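Local structure of acetyl-CoA acetyltransferase (Mycobacterium smegmatis, 4EGV) at residues S42-L54 with S91-A103. The protein is a monomeric thiolase-like protein of type 1 that probably has acyltransferase activity. Residues are numbered along the deposited sequence; the frame is centred on the assembly and turned at random.
Sequences SVELATEAAKAAL and SNYPRSVARNIGA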
loop_
_atom_site.group_PDB
_atom_site.type_symbol
_atom_site.label_atom_id
_atom_site.label_comp_id
_atom_site.label_asym_id
_atom_site.label_seq_id
_atom_site.Cartn_x
_atom_site.Cartn_y
_atom_site.Cartn_z
ATOM N N SER A 42 13.158 -16.977 5.213
ATOM C CA SER A 42 12.667 -15.998 4.264
ATOM C C SER A 42 13.422 -16.078 2.904
ATOM O O SER A 42 12.805 -15.880 1.861
ATOM C CB SER A 42 12.549 -14.587 4.889
ATOM O OG SER A 42 13.708 -13.782 4.732
ATOM N N VAL A 43 14.725 -16.433 2.928
ATOM C CA VAL A 43 15.505 -16.726 1.715
ATOM C C VAL A 43 14.837 -17.855 0.972
ATOM O O VAL A 43 14.553 -17.725 -0.204
ATOM C CB VAL A 43 17.009 -17.012 2.025
ATOM C CG1 VAL A 43 17.694 -17.800 0.926
ATOM C CG2 VAL A 43 17.750 -15.710 2.277
ATOM N N GLU A 44 14.536 -18.939 1.669
ATOM C CA GLU A 44 13.947 -20.128 1.024
ATOM C C GLU A 44 12.613 -19.812 0.291
ATOM O O GLU A 44 12.347 -20.323 -0.798
ATOM C CB GLU A 44 13.813 -21.330 2.023
ATOM C CG GLU A 44 15.173 -22.052 2.443
ATOM C CD GLU A 44 15.035 -23.132 3.610
ATOM O OE1 GLU A 44 14.520 -22.838 4.721
ATOM O OE2 GLU A 44 15.455 -24.292 3.408
ATOM N N LEU A 45 11.806 -18.960 0.906
ATOM C CA LEU A 45 10.507 -18.554 0.359
ATOM C C LEU A 45 10.576 -17.678 -0.908
ATOM O O LEU A 45 9.784 -17.815 -1.850
ATOM C CB LEU A 45 9.703 -17.817 1.416
ATOM C CG LEU A 45 9.144 -18.591 2.618
ATOM C CD1 LEU A 45 8.713 -17.675 3.753
ATOM C CD2 LEU A 45 8.057 -19.583 2.268
ATOM N N ALA A 46 11.537 -16.765 -0.898
ATOM C CA ALA A 46 11.829 -15.918 -2.016
ATOM C C ALA A 46 12.435 -16.752 -3.115
ATOM O O ALA A 46 12.254 -16.468 -4.263
ATOM C CB ALA A 46 12.791 -14.806 -1.587
ATOM N N THR A 47 13.163 -17.778 -2.748
ATOM C CA THR A 47 13.759 -18.714 -3.704
ATOM C C THR A 47 12.693 -19.524 -4.448
ATOM O O THR A 47 12.678 -19.584 -5.636
ATOM C CB THR A 47 14.781 -19.610 -2.968
ATOM O OG1 THR A 47 15.839 -18.763 -2.498
ATOM C CG2 THR A 47 15.318 -20.697 -3.864
ATOM N N GLU A 48 11.787 -20.127 -3.718
ATOM C CA GLU A 48 10.679 -20.805 -4.320
ATOM C C GLU A 48 9.852 -19.952 -5.298
ATOM O O GLU A 48 9.546 -20.406 -6.384
ATOM C CB GLU A 48 9.778 -21.392 -3.241
ATOM C CG GLU A 48 10.182 -22.775 -2.791
ATOM C CD GLU A 48 10.251 -23.824 -3.914
ATOM O OE1 GLU A 48 9.373 -23.884 -4.786
ATOM O OE2 GLU A 48 11.194 -24.627 -3.905
ATOM N N ALA A 49 9.479 -18.745 -4.898
ATOM C CA ALA A 49 8.844 -17.781 -5.816
ATOM C C ALA A 49 9.697 -17.379 -7.029
ATOM O O ALA A 49 9.174 -17.232 -8.111
ATOM C CB ALA A 49 8.408 -16.563 -5.073
ATOM N N ALA A 50 11.002 -17.225 -6.844
ATOM C CA ALA A 50 11.906 -16.856 -7.928
ATOM C C ALA A 50 12.042 -17.956 -8.967
ATOM O O ALA A 50 12.137 -17.672 -10.186
ATOM C CB ALA A 50 13.258 -16.444 -7.389
ATOM N N LYS A 51 12.013 -19.197 -8.481
ATOM C CA LYS A 51 12.051 -20.403 -9.324
ATOM C C LYS A 51 10.835 -20.573 -10.199
ATOM O O LYS A 51 10.939 -21.056 -11.311
ATOM C CB LYS A 51 12.226 -21.658 -8.473
ATOM C CG LYS A 51 13.636 -21.964 -8.127
ATOM C CD LYS A 51 13.675 -23.090 -7.122
ATOM C CE LYS A 51 15.131 -23.419 -6.779
ATOM N NZ LYS A 51 15.233 -24.175 -5.541
ATOM N N ALA A 52 9.695 -20.174 -9.660
ATOM C CA ALA A 52 8.426 -20.126 -10.385
ATOM C C ALA A 52 8.371 -18.992 -11.398
ATOM O O ALA A 52 7.729 -19.152 -12.434
ATOM C CB ALA A 52 7.241 -20.041 -9.423
ATOM N N ALA A 53 9.017 -17.861 -11.102
ATOM C CA ALA A 53 9.097 -16.762 -12.047
ATOM C C ALA A 53 9.935 -17.157 -13.286
ATOM O O ALA A 53 9.595 -16.820 -14.442
ATOM C CB ALA A 53 9.623 -15.520 -11.371
ATOM N N LEU A 54 11.014 -17.902 -13.030
ATOM C CA LEU A 54 11.879 -18.420 -14.060
ATOM C C LEU A 54 11.210 -19.507 -14.863
ATOM O O LEU A 54 11.510 -19.702 -16.027
ATOM C CB LEU A 54 13.117 -19.007 -13.418
ATOM C CG LEU A 54 14.448 -18.248 -13.456
ATOM C CD1 LEU A 54 14.292 -16.783 -13.143
ATOM C CD2 LEU A 54 15.389 -18.925 -12.503
ATOM N N SER A 91 24.776 -10.953 6.453
ATOM C CA SER A 91 23.839 -11.536 5.502
ATOM C C SER A 91 23.588 -10.706 4.249
ATOM O O SER A 91 23.404 -9.523 4.298
ATOM C CB SER A 91 22.522 -11.848 6.172
ATOM O OG SER A 91 22.043 -13.086 5.743
ATOM N N ASN A 92 23.586 -11.365 3.115
ATOM C CA ASN A 92 23.152 -10.766 1.899
ATOM C C ASN A 92 21.940 -11.554 1.411
ATOM O O ASN A 92 22.049 -12.612 0.886
ATOM C CB ASN A 92 24.281 -10.779 0.888
ATOM C CG ASN A 92 24.117 -9.757 -0.191
ATOM O OD1 ASN A 92 23.052 -9.508 -0.666
ATOM N ND2 ASN A 92 25.193 -9.184 -0.582
ATOM N N TYR A 93 20.763 -11.024 1.617
ATOM C CA TYR A 93 19.585 -11.765 1.288
ATOM C C TYR A 93 19.271 -11.849 -0.199
ATOM O O TYR A 93 18.916 -12.897 -0.655
ATOM C CB TYR A 93 18.438 -11.294 2.172
ATOM C CG TYR A 93 17.112 -11.096 1.523
ATOM C CD1 TYR A 93 16.296 -12.163 1.242
ATOM C CD2 TYR A 93 16.656 -9.851 1.213
ATOM C CE1 TYR A 93 15.118 -11.993 0.663
ATOM C CE2 TYR A 93 15.459 -9.691 0.621
ATOM C CZ TYR A 93 14.705 -10.755 0.365
ATOM O OH TYR A 93 13.506 -10.562 -0.194
ATOM N N PRO A 94 19.468 -10.771 -0.959
ATOM C CA PRO A 94 19.345 -10.854 -2.398
ATOM C C PRO A 94 20.330 -11.770 -3.120
ATOM O O PRO A 94 19.892 -12.509 -3.968
ATOM C CB PRO A 94 19.513 -9.408 -2.833
ATOM C CG PRO A 94 19.115 -8.676 -1.713
ATOM C CD PRO A 94 19.660 -9.373 -0.562
ATOM N N ARG A 95 21.627 -11.728 -2.800
ATOM C CA ARG A 95 22.610 -12.735 -3.314
ATOM C C ARG A 95 22.410 -14.201 -2.896
ATOM O O ARG A 95 22.738 -15.083 -3.663
ATOM C CB ARG A 95 24.067 -12.329 -3.052
ATOM C CG ARG A 95 24.563 -11.431 -4.103
ATOM C CD ARG A 95 25.988 -11.047 -3.981
ATOM N NE ARG A 95 26.123 -9.852 -4.792
ATOM C CZ ARG A 95 26.147 -9.840 -6.132
ATOM N NH1 ARG A 95 26.064 -10.978 -6.851
ATOM N NH2 ARG A 95 26.219 -8.658 -6.746
ATOM N N SER A 96 21.892 -14.460 -1.701
ATOM C CA SER A 96 21.613 -15.820 -1.314
ATOM C C SER A 96 20.523 -16.405 -2.213
ATOM O O SER A 96 20.541 -17.598 -2.491
ATOM C CB SER A 96 21.146 -15.941 0.149
ATOM O OG SER A 96 21.866 -15.195 1.091
ATOM N N VAL A 97 19.561 -15.560 -2.612
ATOM C CA VAL A 97 18.423 -15.939 -3.422
ATOM C C VAL A 97 18.946 -16.217 -4.790
ATOM O O VAL A 97 18.556 -17.195 -5.418
ATOM C CB VAL A 97 17.254 -14.852 -3.418
ATOM C CG1 VAL A 97 16.230 -15.106 -4.542
ATOM C CG2 VAL A 97 16.527 -14.829 -2.069
ATOM N N ALA A 98 19.882 -15.390 -5.218
ATOM C CA ALA A 98 20.530 -15.548 -6.513
ATOM C C ALA A 98 21.290 -16.876 -6.636
ATOM O O ALA A 98 21.213 -17.518 -7.664
ATOM C CB ALA A 98 21.449 -14.399 -6.753
ATOM N N ARG A 99 21.992 -17.284 -5.569
ATOM C CA ARG A 99 22.893 -18.430 -5.574
ATOM C C ARG A 99 22.016 -19.651 -5.687
ATOM O O ARG A 99 22.254 -20.568 -6.503
ATOM C CB ARG A 99 23.770 -18.458 -4.294
ATOM C CG ARG A 99 25.194 -19.189 -4.383
ATOM C CD ARG A 99 26.281 -18.518 -3.423
ATOM N NE ARG A 99 25.823 -18.517 -2.016
ATOM C CZ ARG A 99 25.627 -17.460 -1.211
ATOM N NH1 ARG A 99 25.880 -16.201 -1.582
ATOM N NH2 ARG A 99 25.167 -17.698 0.009
ATOM N N ASN A 100 20.967 -19.625 -4.899
ATOM C CA ASN A 100 19.975 -20.676 -4.906
ATOM C C ASN A 100 19.257 -21.020 -6.225
ATOM O O ASN A 100 18.835 -22.161 -6.424
ATOM C CB ASN A 100 18.912 -20.345 -3.886
ATOM C CG ASN A 100 19.333 -20.651 -2.485
ATOM O OD1 ASN A 100 20.334 -21.310 -2.239
ATOM N ND2 ASN A 100 18.568 -20.170 -1.554
ATOM N N ILE A 101 19.110 -20.020 -7.098
ATOM C CA ILE A 101 18.481 -20.179 -8.408
ATOM C C ILE A 101 19.485 -20.313 -9.565
ATOM O O ILE A 101 19.087 -20.506 -10.691
ATOM C CB ILE A 101 17.464 -19.030 -8.681
ATOM C CG1 ILE A 101 18.177 -17.690 -8.789
ATOM C CG2 ILE A 101 16.395 -18.979 -7.619
ATOM C CD1 ILE A 101 17.437 -16.678 -9.518
ATOM N N GLY A 102 20.777 -20.195 -9.292
ATOM C CA GLY A 102 21.802 -20.363 -10.321
ATOM C C GLY A 102 22.190 -19.090 -11.036
ATOM O O GLY A 102 22.652 -19.133 -12.146
ATOM N N ALA A 103 21.989 -17.953 -10.384
ATOM C CA ALA A 103 22.319 -16.634 -10.929
ATOM C C ALA A 103 23.615 -16.114 -10.319
ATOM O O ALA A 103 23.949 -16.454 -9.172
ATOM C CB ALA A 103 21.171 -15.624 -10.678
HETATM O O HOH W 1 17.811 -24.624 -4.699
#
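Segment 42-54, part of helix 42-56, and helix 93-101 run in the same general sense, their axes 9.1 Å apart at closest approach and inclined by 50°, with Thr47 and Val97 nearest in the backbone. Val43 is a knob among Tyr93, Ser96, Val97 and Asn100. Its CG2 meets the edge of the Tyr93 ring in the ring plane, at CD1 (4.0 Å). CG1, anti to the backbone N (chi1 158°), reaches Ser96 CB and Asn100 ND2. Val97 answers as a knob among Val43, Ala46, Thr47 and Ala50, with its CG2 3.8 Å from Ala46 CB. Ile101 fills the next hole, CG2 on Ala50 CB (4.0 Å) and CD1 touching Leu54 CD2. One direct hydrogen bond joins the helices: Asn100 ND2 donates to Thr47 OG1 (3.2 Å, 170°), which lies in the amide plane. Thr47 OG1 in turn donates to Val43 O (2.8 Å) from above the carbonyl plane. The hydroxyl thus gives one bond and receives another, which fixes its rotation. On the solvent side, a water accepts from Lys51 NZ and donates to Asn100 O. Underneath, Ala50 and Ile101 touch Leu138, and Val97 touches Phe140, both on strand 136-143. This is knobs-into-holes packing of two helices covering one face of the mixed sheet in the thiolase fold.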